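Local coordinates for endoglucanase E-5 (Thermobifida fusca, PDB 2CKS), which cleaves internal beta-1,4-glucosidic linkages of cellulose, lichenin and cereal beta-glucans, the chain here being the catalytic domain of a glycoside hydrolase family 5 endoglucanase, at residues P25-G35 with K259-D270; M64-E72 with Y110-F118. All coordinates share one frame; numbering follows the deposited sequence. Where two conformers were deposited one is given.

Contact 1. Residues P25-G35 with K259-D270; sequences PVQLRGMSTHG and KIGWTKWNYSDD
The seam that closes the eight-stranded parallel barrel of this family 5 glycosidase is made here, where first strand 29-32 pairs with last strand 262-265. Backbone bonds of a parallel pair run along it: Leu28 O takes Trp262 N, Trp262 O takes Gly30 N, Gly30 O takes Lys264 N, and Lys264 O takes Ser32 N (2.8 Å, N-H...O 169°). Past a cis peptide before Asn266, Tyr267 N rejoins at Ser32 O. Outside the barrel, Trp262 is swung between its own N and carbonyl carbon (chi1 50°), which lays the indole alongside Arg29. Arg29 CB sits 3.7 Å from the centroid of the six-membered ring, over its face, and CG and CD run on along the same side. Gln27 NE2 reaches Ile260 O at 2.9 Å, above the carbonyl plane, and one water accepts from both Gln27 NE2 and Trp262 NE1, lying in the indole plane. Replacing Trp262 by an alanine is likely to uncover the aliphatic part of Arg29 and leave that water with one donor fewer. At the catalytic end, His34 CD2 lies 3.5 Å from Trp265 CZ2, which covers one face of the imidazole near its rim, with the planes at 52°. Trp265 also comes within about 4 Å (nearest side-chain atoms) of Glu231, the probable nucleophile. Phe39 stacks on His34, helices 245-258 and 295-304 pack against Trp262, and strands 59-65 and 227-233 continue the barrel to either side.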
loop_
_atom_site.group_PDB
_atom_site.type_symbol
_atom_site.label_atom_id
_atom_site.label_comp_id
_atom_site.label_asym_id
_atom_site.label_seq_id
_atom_site.Cartn_x
_atom_site.Cartn_y
_atom_site.Cartn_z
ATOM N N PRO A 25 -2.709 -19.551 -0.859
ATOM C CA PRO A 25 -3.086 -18.159 -0.575
ATOM C C PRO A 25 -2.375 -17.624 0.668
ATOM O O PRO A 25 -2.266 -18.323 1.673
ATOM C CB PRO A 25 -4.598 -18.244 -0.358
ATOM C CG PRO A 25 -5.006 -19.405 -1.161
ATOM C CD PRO A 25 -3.899 -20.417 -0.980
ATOM N N VAL A 26 -1.875 -16.399 0.571
ATOM C CA VAL A 26 -1.129 -15.781 1.652
ATOM C C VAL A 26 -1.679 -14.382 1.901
ATOM O O VAL A 26 -2.058 -13.679 0.963
ATOM C CB VAL A 26 0.387 -15.730 1.342
ATOM C CG1 VAL A 26 0.695 -14.880 0.110
ATOM C CG2 VAL A 26 1.166 -15.246 2.551
ATOM N N GLN A 27 -1.729 -14.006 3.175
ATOM C CA GLN A 27 -2.132 -12.670 3.594
ATOM C C GLN A 27 -0.896 -11.932 4.101
ATOM O O GLN A 27 -0.369 -12.263 5.165
ATOM C CB GLN A 27 -3.179 -12.748 4.704
ATOM C CG GLN A 27 -3.764 -11.405 5.032
ATOM C CD GLN A 27 -4.570 -11.355 6.307
ATOM O OE1 GLN A 27 -4.496 -12.259 7.156
ATOM N NE2 GLN A 27 -5.324 -10.277 6.466
ATOM N N LEU A 28 -0.431 -10.947 3.340
ATOM C CA LEU A 28 0.724 -10.148 3.742
ATOM C C LEU A 28 0.229 -8.918 4.494
ATOM O O LEU A 28 -0.559 -8.152 3.959
ATOM C CB LEU A 28 1.535 -9.731 2.516
ATOM C CG LEU A 28 2.031 -10.854 1.610
ATOM C CD1 LEU A 28 2.780 -10.295 0.412
ATOM C CD2 LEU A 28 2.910 -11.820 2.393
ATOM N N ARG A 29 0.681 -8.751 5.737
ATOM C CA ARG A 29 0.245 -7.651 6.581
ATOM C C ARG A 29 1.431 -6.826 7.017
ATOM O O ARG A 29 2.482 -7.363 7.374
ATOM C CB ARG A 29 -0.481 -8.161 7.824
ATOM C CG ARG A 29 -1.641 -9.103 7.513
ATOM C CD ARG A 29 -2.240 -9.781 8.717
ATOM N NE ARG A 29 -1.197 -10.456 9.478
ATOM C CZ ARG A 29 -1.140 -10.540 10.799
ATOM N NH1 ARG A 29 -2.099 -10.038 11.565
ATOM N NH2 ARG A 29 -0.107 -11.153 11.352
ATOM N N GLY A 30 1.263 -5.509 7.029
ATOM C CA GLY A 30 2.355 -4.636 7.395
ATOM C C GLY A 30 1.941 -3.188 7.503
ATOM O O GLY A 30 0.821 -2.894 7.878
ATOM N N MET A 31 2.874 -2.298 7.171
ATOM C CA MET A 31 2.717 -0.875 7.378
ATOM C C MET A 31 3.065 -0.112 6.125
ATOM O O MET A 31 3.948 -0.505 5.367
ATOM C CB MET A 31 3.683 -0.401 8.468
ATOM C CG MET A 31 3.364 -0.876 9.872
ATOM S SD MET A 31 1.730 -0.325 10.460
ATOM C CE MET A 31 1.919 1.446 10.367
ATOM N N SER A 32 2.378 1.001 5.942
ATOM C CA SER A 32 2.742 2.010 4.965
ATOM C C SER A 32 3.561 3.102 5.620
ATOM O O SER A 32 3.222 3.551 6.710
ATOM C CB SER A 32 1.493 2.648 4.373
ATOM O OG SER A 32 1.837 3.561 3.338
ATOM N N THR A 33 4.627 3.545 4.968
ATOM C CA THR A 33 5.258 4.797 5.363
ATOM C C THR A 33 4.294 5.931 5.075
ATOM O O THR A 33 3.324 5.785 4.319
ATOM C CB THR A 33 6.586 5.089 4.610
ATOM O OG1 THR A 33 6.314 5.444 3.247
ATOM C CG2 THR A 33 7.491 3.859 4.563
ATOM N N HIS A 34 4.572 7.077 5.682
ATOM C CA HIS A 34 3.922 8.308 5.281
ATOM C C HIS A 34 4.758 8.818 4.104
ATOM O O HIS A 34 5.681 8.142 3.641
ATOM C CB HIS A 34 3.880 9.283 6.458
ATOM C CG HIS A 34 2.813 10.334 6.354
ATOM N ND1 HIS A 34 2.119 10.789 7.457
ATOM C CD2 HIS A 34 2.334 11.034 5.298
ATOM C CE1 HIS A 34 1.258 11.718 7.081
ATOM N NE2 HIS A 34 1.367 11.884 5.776
ATOM N N GLY A 35 4.460 9.998 3.601
ATOM C CA GLY A 35 5.157 10.490 2.434
ATOM C C GLY A 35 6.621 10.683 2.754
ATOM O O GLY A 35 6.945 11.319 3.752
ATOM N N LYS A 259 -8.025 -13.682 3.337
ATOM C CA LYS A 259 -6.591 -13.537 3.105
ATOM C C LYS A 259 -6.256 -12.306 2.252
ATOM O O LYS A 259 -5.417 -12.354 1.351
ATOM C CB LYS A 259 -6.001 -14.830 2.543
ATOM C CG LYS A 259 -6.173 -16.014 3.510
ATOM C CD LYS A 259 -5.049 -17.028 3.406
ATOM C CE LYS A 259 -4.953 -17.920 4.655
ATOM N NZ LYS A 259 -4.027 -17.367 5.698
ATOM N N ILE A 260 -6.923 -11.205 2.576
ATOM C CA ILE A 260 -6.674 -9.913 1.948
ATOM C C ILE A 260 -5.541 -9.208 2.690
ATOM O O ILE A 260 -5.659 -8.905 3.881
ATOM C CB ILE A 260 -7.934 -9.051 1.990
ATOM C CG1 ILE A 260 -9.047 -9.692 1.143
ATOM C CG2 ILE A 260 -7.636 -7.636 1.491
ATOM C CD1 ILE A 260 -10.426 -9.135 1.437
ATOM N N GLY A 261 -4.443 -8.955 1.986
ATOM C CA GLY A 261 -3.303 -8.290 2.590
ATOM C C GLY A 261 -3.593 -6.829 2.875
ATOM O O GLY A 261 -4.502 -6.230 2.284
ATOM N N TRP A 262 -2.830 -6.259 3.801
ATOM C CA TRP A 262 -2.976 -4.861 4.155
ATOM C C TRP A 262 -1.703 -4.210 4.665
ATOM O O TRP A 262 -0.818 -4.869 5.216
ATOM C CB TRP A 262 -4.082 -4.671 5.199
ATOM C CG TRP A 262 -4.074 -5.549 6.461
ATOM C CD1 TRP A 262 -4.861 -6.639 6.687
ATOM C CD2 TRP A 262 -3.335 -5.339 7.682
ATOM N NE1 TRP A 262 -4.653 -7.134 7.953
ATOM C CE2 TRP A 262 -3.724 -6.355 8.590
ATOM C CE3 TRP A 262 -2.356 -4.420 8.088
ATOM C CZ2 TRP A 262 -3.179 -6.469 9.872
ATOM C CZ3 TRP A 262 -1.836 -4.524 9.378
ATOM C CH2 TRP A 262 -2.248 -5.539 10.247
ATOM N N THR A 263 -1.639 -2.896 4.465
ATOM C CA THR A 263 -0.607 -2.045 5.044
ATOM C C THR A 263 -1.284 -0.839 5.674
ATOM O O THR A 263 -1.934 -0.058 4.975
ATOM C CB THR A 263 0.436 -1.594 3.971
ATOM O OG1 THR A 263 -0.213 -1.210 2.747
ATOM C CG2 THR A 263 1.351 -2.730 3.592
ATOM N N LYS A 264 -1.125 -0.675 6.987
ATOM C CA LYS A 264 -1.799 0.393 7.706
ATOM C C LYS A 264 -1.078 1.728 7.523
ATOM O O LYS A 264 0.149 1.793 7.504
ATOM C CB LYS A 264 -1.902 0.075 9.201
ATOM C CG LYS A 264 -2.562 1.186 10.010
ATOM C CD LYS A 264 -2.829 0.811 11.439
ATOM C CE LYS A 264 -3.699 1.854 12.101
ATOM N NZ LYS A 264 -3.103 3.220 12.029
ATOM N N TRP A 265 -1.870 2.787 7.408
ATOM C CA TRP A 265 -1.379 4.156 7.381
ATOM C C TRP A 265 -1.300 4.623 8.834
ATOM O O TRP A 265 -2.328 4.643 9.507
ATOM C CB TRP A 265 -2.410 4.992 6.628
ATOM C CG TRP A 265 -2.027 6.388 6.273
ATOM C CD1 TRP A 265 -2.548 7.526 6.802
ATOM C CD2 TRP A 265 -1.105 6.808 5.251
ATOM N NE1 TRP A 265 -1.980 8.627 6.211
ATOM C CE2 TRP A 265 -1.095 8.216 5.253
ATOM C CE3 TRP A 265 -0.270 6.137 4.350
ATOM C CZ2 TRP A 265 -0.299 8.960 4.386
ATOM C CZ3 TRP A 265 0.527 6.876 3.495
ATOM C CH2 TRP A 265 0.500 8.277 3.519
ATOM N N ASN A 266 -0.131 4.976 9.370
ATOM C CA ASN A 266 1.172 4.962 8.705
ATOM C C ASN A 266 2.301 4.840 9.750
ATOM O O ASN A 266 2.069 5.054 10.947
ATOM C CB ASN A 266 1.351 6.240 7.886
ATOM C CG ASN A 266 1.298 7.494 8.740
ATOM O OD1 ASN A 266 2.279 7.847 9.398
ATOM N ND2 ASN A 266 0.140 8.160 8.760
ATOM N N TYR A 267 3.505 4.513 9.273
ATOM C CA TYR A 267 4.705 4.310 10.087
ATOM C C TYR A 267 5.520 5.608 10.148
ATOM O O TYR A 267 6.524 5.781 9.432
ATOM C CB TYR A 267 5.543 3.181 9.468
ATOM C CG TYR A 267 6.492 2.492 10.418
ATOM C CD1 TYR A 267 6.015 1.706 11.471
ATOM C CD2 TYR A 267 7.868 2.609 10.257
ATOM C CE1 TYR A 267 6.886 1.053 12.331
ATOM C CE2 TYR A 267 8.748 1.962 11.127
ATOM C CZ TYR A 267 8.250 1.190 12.158
ATOM O OH TYR A 267 9.126 0.566 13.019
ATOM N N SER A 268 5.040 6.546 10.951
ATOM C CA SER A 268 5.684 7.849 11.142
ATOM C C SER A 268 5.301 8.393 12.507
ATOM O O SER A 268 4.464 7.819 13.199
ATOM C CB SER A 268 5.258 8.848 10.065
ATOM O OG SER A 268 4.045 9.495 10.403
ATOM N N ASP A 269 5.896 9.528 12.859
ATOM C CA ASP A 269 5.548 10.245 14.079
ATOM C C ASP A 269 4.834 11.566 13.783
ATOM O O ASP A 269 4.962 12.536 14.526
ATOM C CB ASP A 269 6.781 10.423 14.975
ATOM C CG ASP A 269 7.781 11.413 14.425
ATOM O OD1 ASP A 269 7.726 11.751 13.220
ATOM O OD2 ASP A 269 8.673 11.902 15.156
ATOM N N ASP A 270 4.053 11.577 12.712
ATOM C CA ASP A 270 3.148 12.685 12.428
ATOM C C ASP A 270 2.215 12.905 13.621
ATOM O O ASP A 270 1.947 11.977 14.389
ATOM C CB ASP A 270 2.334 12.382 11.175
ATOM C CG ASP A 270 1.468 13.531 10.762
ATOM O OD1 ASP A 270 0.271 13.284 10.490
ATOM O OD2 ASP A 270 1.893 14.706 10.690
HETATM O O HOH W 1 -6.389 -9.315 8.928
HETATM O O HOH W 2 -1.426 -16.115 5.264
HETATM O O HOH W 3 7.114 7.402 7.252
#

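Contact 2. Residues M64-E72 with Y110-F118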
loop_
_atom_site.group_PDB
_atom_site.type_symbol
_atom_site.label_atom_id
_atom_site.label_comp_id
_atom_site.label_asym_id
_atom_site.label_seq_id
_atom_site.Cartn_x
_atom_site.Cartn_y
_atom_site.Cartn_z
ATOM N N MET A 64 5.504 7.401 -1.965
ATOM C CA MET A 64 6.176 8.540 -2.568
ATOM C C MET A 64 5.154 9.447 -3.240
ATOM O O MET A 64 4.658 9.148 -4.326
ATOM C CB MET A 64 7.197 8.065 -3.598
ATOM C CG MET A 64 8.017 9.196 -4.236
ATOM S SD MET A 64 9.185 8.584 -5.444
ATOM C CE MET A 64 8.062 8.201 -6.801
ATOM N N TYR A 65 4.827 10.552 -2.581
ATOM C CA TYR A 65 4.004 11.585 -3.184
ATOM C C TYR A 65 4.734 12.161 -4.391
ATOM O O TYR A 65 5.958 12.155 -4.451
ATOM C CB TYR A 65 3.743 12.722 -2.211
ATOM C CG TYR A 65 2.716 12.485 -1.134
ATOM C CD1 TYR A 65 2.935 11.566 -0.119
ATOM C CD2 TYR A 65 1.540 13.222 -1.107
ATOM C CE1 TYR A 65 2.018 11.379 0.893
ATOM C CE2 TYR A 65 0.606 13.038 -0.095
ATOM C CZ TYR A 65 0.858 12.117 0.899
ATOM O OH TYR A 65 -0.056 11.918 1.911
ATOM N N ILE A 66 3.961 12.641 -5.357
ATOM C CA ILE A 66 4.514 13.208 -6.583
ATOM C C ILE A 66 4.433 14.731 -6.515
ATOM O O ILE A 66 5.434 15.416 -6.693
ATOM C CB ILE A 66 3.765 12.647 -7.820
ATOM C CG1 ILE A 66 3.545 11.127 -7.694
ATOM C CG2 ILE A 66 4.526 13.013 -9.097
ATOM C CD1 ILE A 66 4.785 10.318 -7.488
ATOM N N GLN A 67 3.238 15.231 -6.236
ATOM C CA GLN A 67 3.032 16.624 -5.876
ATOM C C GLN A 67 3.266 16.771 -4.364
ATOM O O GLN A 67 3.885 15.903 -3.755
ATOM C CB GLN A 67 1.641 17.073 -6.326
ATOM C CG GLN A 67 1.569 17.342 -7.831
ATOM C CD GLN A 67 1.661 16.087 -8.692
ATOM O OE1 GLN A 67 0.899 15.138 -8.500
ATOM N NE2 GLN A 67 2.585 16.089 -9.647
ATOM N N GLU A 68 2.830 17.881 -3.768
ATOM C CA GLU A 68 2.972 18.114 -2.325
ATOM C C GLU A 68 4.431 17.976 -1.869
ATOM O O GLU A 68 4.730 17.354 -0.850
ATOM C CB GLU A 68 2.009 17.213 -1.538
ATOM C CG GLU A 68 0.563 17.377 -2.003
ATOM C CD GLU A 68 -0.443 16.575 -1.204
ATOM O OE1 GLU A 68 -0.512 16.745 0.039
ATOM O OE2 GLU A 68 -1.177 15.774 -1.825
ATOM N N ASP A 69 5.324 18.584 -2.649
ATOM C CA ASP A 69 6.766 18.634 -2.373
ATOM C C ASP A 69 7.477 17.294 -2.548
ATOM O O ASP A 69 8.593 17.106 -2.060
ATOM C CB ASP A 69 7.038 19.218 -0.978
ATOM C CG ASP A 69 6.535 20.643 -0.843
ATOM O OD1 ASP A 69 5.870 20.943 0.170
ATOM O OD2 ASP A 69 6.761 21.518 -1.703
ATOM N N GLY A 70 6.843 16.394 -3.292
ATOM C CA GLY A 70 7.367 15.067 -3.525
ATOM C C GLY A 70 8.209 14.959 -4.782
ATOM O O GLY A 70 8.973 15.856 -5.120
ATOM N N TYR A 71 8.062 13.833 -5.476
ATOM C CA TYR A 71 8.912 13.446 -6.591
ATOM C C TYR A 71 9.186 14.559 -7.598
ATOM O O TYR A 71 10.329 14.721 -8.019
ATOM C CB TYR A 71 8.289 12.228 -7.281
ATOM C CG TYR A 71 8.974 11.746 -8.540
ATOM C CD1 TYR A 71 9.905 10.719 -8.508
ATOM C CD2 TYR A 71 8.667 12.312 -9.772
ATOM C CE1 TYR A 71 10.527 10.269 -9.686
ATOM C CE2 TYR A 71 9.279 11.875 -10.939
ATOM C CZ TYR A 71 10.190 10.857 -10.894
ATOM O OH TYR A 71 10.783 10.443 -12.073
ATOM N N GLU A 72 8.162 15.316 -7.971
ATOM C CA GLU A 72 8.314 16.335 -9.013
ATOM C C GLU A 72 9.371 17.380 -8.683
ATOM O O GLU A 72 9.939 17.991 -9.593
ATOM C CB GLU A 72 6.974 17.010 -9.322
ATOM C CG GLU A 72 6.526 18.033 -8.293
ATOM C CD GLU A 72 5.167 18.630 -8.601
ATOM O OE1 GLU A 72 4.639 18.419 -9.730
ATOM O OE2 GLU A 72 4.621 19.314 -7.701
ATOM N N TYR A 110 -2.416 12.802 -15.114
ATOM C CA TYR A 110 -1.613 13.991 -14.823
ATOM C C TYR A 110 -0.131 13.658 -14.602
ATOM O O TYR A 110 0.752 14.461 -14.920
ATOM C CB TYR A 110 -2.180 14.703 -13.594
ATOM C CG TYR A 110 -1.548 16.033 -13.310
ATOM C CD1 TYR A 110 -2.048 17.192 -13.886
ATOM C CD2 TYR A 110 -0.445 16.137 -12.470
ATOM C CE1 TYR A 110 -1.471 18.416 -13.630
ATOM C CE2 TYR A 110 0.146 17.364 -12.211
ATOM C CZ TYR A 110 -0.374 18.500 -12.792
ATOM O OH TYR A 110 0.215 19.725 -12.543
ATOM N N ASN A 111 0.133 12.474 -14.049
ATOM C CA ASN A 111 1.483 12.045 -13.715
ATOM C C ASN A 111 1.974 10.856 -14.546
ATOM O O ASN A 111 2.953 10.214 -14.178
ATOM C CB ASN A 111 1.539 11.703 -12.226
ATOM C CG ASN A 111 1.537 12.934 -11.362
ATOM O OD1 ASN A 111 2.413 13.783 -11.498
ATOM N ND2 ASN A 111 0.530 13.070 -10.507
ATOM N N LEU A 112 1.321 10.589 -15.673
ATOM C CA LEU A 112 1.642 9.413 -16.485
ATOM C C LEU A 112 3.064 9.431 -17.042
ATOM O O LEU A 112 3.769 8.432 -16.963
ATOM C CB LEU A 112 0.650 9.273 -17.647
ATOM C CG LEU A 112 0.990 8.148 -18.637
ATOM C CD1 LEU A 112 0.968 6.802 -17.951
ATOM C CD2 LEU A 112 0.035 8.163 -19.812
ATOM N N ASP A 113 3.473 10.546 -17.634
ATOM C CA ASP A 113 4.798 10.646 -18.246
ATOM C C ASP A 113 5.889 10.396 -17.202
ATOM O O ASP A 113 6.816 9.621 -17.447
ATOM C CB ASP A 113 4.983 12.012 -18.919
ATOM C CG ASP A 113 6.184 12.062 -19.850
ATOM O OD1 ASP A 113 6.458 11.064 -20.548
ATOM O OD2 ASP A 113 6.905 13.081 -19.955
ATOM N N ARG A 114 5.744 11.014 -16.025
ATOM C CA ARG A 114 6.650 10.780 -14.898
ATOM C C ARG A 114 6.611 9.336 -14.433
ATOM O O ARG A 114 7.646 8.766 -14.102
ATOM C CB ARG A 114 6.274 11.654 -13.698
ATOM C CG ARG A 114 6.838 13.036 -13.730
ATOM C CD ARG A 114 6.451 13.834 -12.508
ATOM N NE ARG A 114 5.090 14.335 -12.642
ATOM C CZ ARG A 114 4.774 15.514 -13.148
ATOM N NH1 ARG A 114 5.729 16.334 -13.576
ATOM N NH2 ARG A 114 3.497 15.870 -13.242
ATOM N N ALA A 115 5.414 8.765 -14.370
ATOM C CA ALA A 115 5.234 7.402 -13.870
ATOM C C ALA A 115 5.956 6.403 -14.761
ATOM O O ALA A 115 6.602 5.475 -14.275
ATOM C CB ALA A 115 3.757 7.056 -13.775
ATOM N N LYS A 116 5.880 6.611 -16.069
ATOM C CA LYS A 116 6.560 5.725 -17.003
ATOM C C LYS A 116 8.067 5.806 -16.796
ATOM O O LYS A 116 8.742 4.794 -16.805
ATOM C CB LYS A 116 6.224 6.077 -18.452
ATOM C CG LYS A 116 4.817 5.762 -18.870
ATOM C CD LYS A 116 4.652 6.041 -20.363
ATOM C CE LYS A 116 3.286 5.664 -20.871
ATOM N NZ LYS A 116 3.193 5.928 -22.342
ATOM N N THR A 117 8.594 7.010 -16.606
ATOM C CA THR A 117 10.022 7.187 -16.377
ATOM C C THR A 117 10.472 6.521 -15.080
ATOM O O THR A 117 11.458 5.792 -15.054
ATOM C CB THR A 117 10.353 8.671 -16.360
ATOM O OG1 THR A 117 10.102 9.204 -17.663
ATOM C CG2 THR A 117 11.842 8.928 -16.119
ATOM N N PHE A 118 9.729 6.763 -14.013
ATOM C CA PHE A 118 10.080 6.234 -12.701
ATOM C C PHE A 118 9.973 4.710 -12.689
ATOM O O PHE A 118 10.906 4.032 -12.291
ATOM C CB PHE A 118 9.184 6.851 -11.621
ATOM C CG PHE A 118 9.315 6.202 -10.262
ATOM C CD1 PHE A 118 10.395 6.473 -9.439
ATOM C CD2 PHE A 118 8.334 5.332 -9.797
ATOM C CE1 PHE A 118 10.496 5.865 -8.192
ATOM C CE2 PHE A 118 8.436 4.742 -8.561
ATOM C CZ PHE A 118 9.496 5.002 -7.765
HETATM O O HOH W 4 2.612 19.542 -10.683
#
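Asn111 OD1 is gripped by three N-H donors from two side chains. Gln67 NE2 approaches in the carbonyl plane on a lone pair at 3.0 Å, while Arg114 comes side-on with two nitrogens: NE, also in that plane on a lone pair, and NH2, tilted from it, at 2.9 Å. The other half of the asparagine amide answers Gln67 in return, ND2 giving a bond of 2.9 Å to Gln67 OE1. The two amides thus pair nearly coplanar, planes 9° apart, through two reciprocal bonds. Gln67 gets there by a bend at chi2 (70°) that turns its amide toward the helix start. Its second N-H goes to Glu72 OE1 at 3.1 Å, meeting the carboxylate from above its plane, and a water joins that oxygen to Tyr110 OH. The edge of the Tyr110 ring lies beside Gln67 NE2, and Ile66 CG2 abuts Asn111 OD1. Deeper in, the contact is apolar. Arg114 CD lies 3.8 Å from Tyr71 CE2 at the ring edge, as the two side chains slide past each other. Met64 CE is centred over the Phe118 ring, 3.7 Å from its centroid, a CH-pi contact, with SD oblique to the ring in a Met-aromatic contact, and Tyr71 CE1 touches Phe118 CD1 with the ring planes at 78°. Trp100 of strand 95-101 touches Met64, Ile66, Tyr71, Arg114 and Phe118. With both N-H groups of Gln67 and both amide ends of Asn111 engaged, neither amide can readily flip, and this pair ties the loop after strand 59-65 to the start of helix 112-126. Glu72 OE1, over one face of the Arg114 guanidinium toward its rim and too far for a salt bridge, probably adds a weak attraction.

Contact 2 is nested within the loop closed by contact 1: along the chain come 25-35, 64-72, 110-118 and 259-270. Their centres lie about 21 Å apart, yet both reach the same barrel, since strands 29-32 and 59-65 are neighbours in it. They meet at Tyr65, whose CD1 packs 3.6 Å from Gly35 CA and whose OH lies 3.9 Å from Trp265 CZ2. Contact 1 is deep, its centre about 6 Å from the centre of the chain, and closes the barrel by joining its first and last strands beside the probable catalytic residues; contact 2, its centre about 16 Å from that point, ties one barrel strand and the following loop to a helix of the shell.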